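Local coordinates for DUF1460 domain-containing protein (Legionella pneumophila subsp. pneumophila, PDB 2IM9) that is of unknown function but belongs to an N-acetylmuramoyl-L-alanine amidase-like family of the peptidase CA clan, consistent with a role in hydrolysing amide bonds of peptidoglycan, at residues Q178-K183 with V203-K208. Numbering follows the deposited sequence.
Sequences QWYNHK and VELKAK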
loop_
_atom_site.group_PDB
_atom_site.type_symbol
_atom_site.label_atom_id
_atom_site.label_comp_id
_atom_site.label_asym_id
_atom_site.label_seq_id
_atom_site.Cartn_x
_atom_site.Cartn_y
_atom_site.Cartn_z
ATOM N N GLN A 178 14.884 -12.457 10.155
ATOM C CA GLN A 178 15.861 -12.534 9.068
ATOM C C GLN A 178 15.832 -11.280 8.171
ATOM O O GLN A 178 16.869 -10.813 7.656
ATOM C CB GLN A 178 15.657 -13.808 8.239
ATOM C CG GLN A 178 16.856 -14.111 7.341
ATOM C CD GLN A 178 18.141 -14.329 8.150
ATOM O OE1 GLN A 178 18.977 -13.444 8.228
ATOM N NE2 GLN A 178 18.265 -15.483 8.778
ATOM N N TRP A 179 14.647 -10.702 7.994
ATOM C CA TRP A 179 14.540 -9.461 7.238
ATOM C C TRP A 179 15.321 -8.358 7.977
ATOM O O TRP A 179 16.081 -7.602 7.354
ATOM C CB TRP A 179 13.066 -9.095 7.095
ATOM C CG TRP A 179 12.771 -7.825 6.338
ATOM C CD1 TRP A 179 12.932 -7.601 4.994
ATOM C CD2 TRP A 179 12.180 -6.636 6.879
ATOM N NE1 TRP A 179 12.501 -6.325 4.671
ATOM C CE2 TRP A 179 12.041 -5.710 5.812
ATOM C CE3 TRP A 179 11.767 -6.259 8.164
ATOM C CZ2 TRP A 179 11.496 -4.418 5.992
ATOM C CZ3 TRP A 179 11.225 -4.965 8.349
ATOM C CH2 TRP A 179 11.103 -4.064 7.263
ATOM N N TYR A 180 15.164 -8.288 9.299
ATOM C CA TYR A 180 15.916 -7.287 10.068
ATOM C C TYR A 180 17.405 -7.529 9.942
ATOM O O TYR A 180 18.157 -6.584 9.703
ATOM C CB TYR A 180 15.478 -7.211 11.540
ATOM C CG TYR A 180 14.288 -6.316 11.691
ATOM C CD1 TYR A 180 12.996 -6.821 11.544
ATOM C CD2 TYR A 180 14.446 -4.934 11.914
ATOM C CE1 TYR A 180 11.889 -5.987 11.663
ATOM C CE2 TYR A 180 13.346 -4.089 12.015
ATOM C CZ TYR A 180 12.078 -4.617 11.872
ATOM O OH TYR A 180 11.000 -3.786 11.955
ATOM N N ASN A 181 17.807 -8.794 10.021
ATOM C CA ASN A 181 19.223 -9.156 10.001
ATOM C C ASN A 181 19.907 -8.711 8.720
ATOM O O ASN A 181 21.081 -8.339 8.730
ATOM C CB ASN A 181 19.400 -10.658 10.222
ATOM C CG ASN A 181 20.849 -11.058 10.317
ATOM O OD1 ASN A 181 21.620 -10.536 11.147
ATOM N ND2 ASN A 181 21.242 -11.977 9.463
ATOM N N HIS A 182 19.154 -8.737 7.622
ATOM C CA HIS A 182 19.657 -8.312 6.300
ATOM C C HIS A 182 19.779 -6.794 6.083
ATOM O O HIS A 182 20.296 -6.346 5.056
ATOM C CB HIS A 182 18.770 -8.893 5.200
ATOM C CG HIS A 182 19.250 -10.213 4.676
ATOM N ND1 HIS A 182 19.113 -11.391 5.379
ATOM C CD2 HIS A 182 19.880 -10.533 3.523
ATOM C CE1 HIS A 182 19.603 -12.390 4.658
ATOM N NE2 HIS A 182 20.079 -11.893 3.530
ATOM N N LYS A 183 19.265 -5.994 7.010
ATOM C CA LYS A 183 19.282 -4.548 6.797
ATOM C C LYS A 183 20.667 -3.924 6.855
ATOM O O LYS A 183 21.566 -4.420 7.540
ATOM C CB LYS A 183 18.376 -3.846 7.804
ATOM C CG LYS A 183 16.910 -4.131 7.574
ATOM C CD LYS A 183 16.057 -3.434 8.636
ATOM C CE LYS A 183 14.556 -3.467 8.277
ATOM N NZ LYS A 183 14.297 -2.860 6.922
ATOM N N VAL A 203 22.248 -1.492 14.949
ATOM C CA VAL A 203 22.417 -2.618 15.891
ATOM C C VAL A 203 21.265 -2.664 16.882
ATOM O O VAL A 203 20.742 -3.734 17.209
ATOM C CB VAL A 203 23.784 -2.530 16.676
ATOM C CG1 VAL A 203 23.842 -3.593 17.775
ATOM C CG2 VAL A 203 24.950 -2.629 15.713
ATOM N N GLU A 204 20.863 -1.489 17.350
ATOM C CA GLU A 204 19.758 -1.376 18.299
ATOM C C GLU A 204 18.444 -1.875 17.693
ATOM O O GLU A 204 17.689 -2.656 18.314
ATOM C CB GLU A 204 19.633 0.078 18.704
ATOM C CG GLU A 204 18.565 0.387 19.712
ATOM C CD GLU A 204 18.531 1.881 19.941
ATOM O OE1 GLU A 204 19.372 2.383 20.718
ATOM O OE2 GLU A 204 17.695 2.562 19.303
ATOM N N LEU A 205 18.183 -1.426 16.470
ATOM C CA LEU A 205 16.997 -1.829 15.737
ATOM C C LEU A 205 17.011 -3.335 15.449
ATOM O O LEU A 205 15.982 -4.014 15.583
ATOM C CB LEU A 205 16.906 -1.049 14.417
ATOM C CG LEU A 205 15.644 -1.332 13.588
ATOM C CD1 LEU A 205 14.348 -1.008 14.364
ATOM C CD2 LEU A 205 15.733 -0.630 12.228
ATOM N N LYS A 206 18.169 -3.868 15.054
ATOM C CA LYS A 206 18.246 -5.309 14.764
ATOM C C LYS A 206 18.029 -6.161 16.006
ATOM O O LYS A 206 17.465 -7.277 15.931
ATOM C CB LYS A 206 19.586 -5.647 14.133
ATOM C CG LYS A 206 19.675 -5.195 12.690
ATOM C CD LYS A 206 21.009 -5.608 12.112
ATOM C CE LYS A 206 21.068 -5.260 10.637
ATOM N NZ LYS A 206 22.307 -5.806 10.047
ATOM N N ALA A 207 18.473 -5.641 17.148
ATOM C CA ALA A 207 18.291 -6.348 18.415
ATOM C C ALA A 207 16.805 -6.502 18.707
ATOM O O ALA A 207 16.369 -7.566 19.171
ATOM C CB ALA A 207 19.026 -5.649 19.562
ATOM N N LYS A 208 16.017 -5.474 18.401
ATOM C CA LYS A 208 14.579 -5.582 18.558
ATOM C C LYS A 208 13.977 -6.511 17.496
ATOM O O LYS A 208 13.153 -7.373 17.811
ATOM C CB LYS A 208 13.905 -4.214 18.497
ATOM C CG LYS A 208 12.443 -4.268 18.881
ATOM C CD LYS A 208 12.242 -4.599 20.367
ATOM C CE LYS A 208 10.782 -4.433 20.780
ATOM N NZ LYS A 208 10.387 -2.973 20.824
HETATM O O HOH W 1 22.952 -8.139 11.256
#
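Lys-206 reaches from helix 195-209 to the last turn of the short helix 176-181, its ammonium group bonded to the backbone carbonyls of Asn-181 and Lys-183. This helix-to-helix packing lies towards the edge of the chain, about 23 Å from its centre to that of the contact. Helix 176-181 follows strand 168-175, and helix 195-209 precedes strand 214-223, its antiparallel partner, so the contact packs together the two helices in the connection between these antiparallel strands.

The polar part rests on a single amine. The Lys-206 chain, extended beyond CG, runs its methylenes past Tyr-180 O, with CE 3.3 Å from that oxygen. Lys-206 NZ donates to Lys-183 O at 3.0 Å, tilted 19° from the carbonyl plane, and to Asn-181 O at 3.1 Å, where it stands well above the plane, 46° out of it. A water adds a third link: it accepts from Lys-206 NZ at 2.7 Å and donates to Asn-181 OD1. The amide of Asn-181 is itself held by its ND2, which bonds to Gln-178 OE1 in the carbonyl plane of that side chain. The carbonyls gathered here probably favour the protonated, ammonium form of Lys-206.

Apolar contacts flank this site. Lys-206 CE lies 4.2 Å from Lys-183 CB. Lys-183 then leads away, bending at chi4 (-56°) to set NZ 3.3 Å above one face of the Trp-179 ring, offset toward its rim, and hydrogen-bonded to Tyr-130 OH. Beside the lysines, the buried Leu-205 crosses Tyr-180 at about a right angle and meets the ring at its edge, near its plane; Leu-212 and Tyr-130 also touch this tyrosine. The closest apolar approach is Leu-205 CG to Tyr-180 CE2, 3.9 Å, with Leu-205 CD1 reaching the same ring carbon at 4.0 Å.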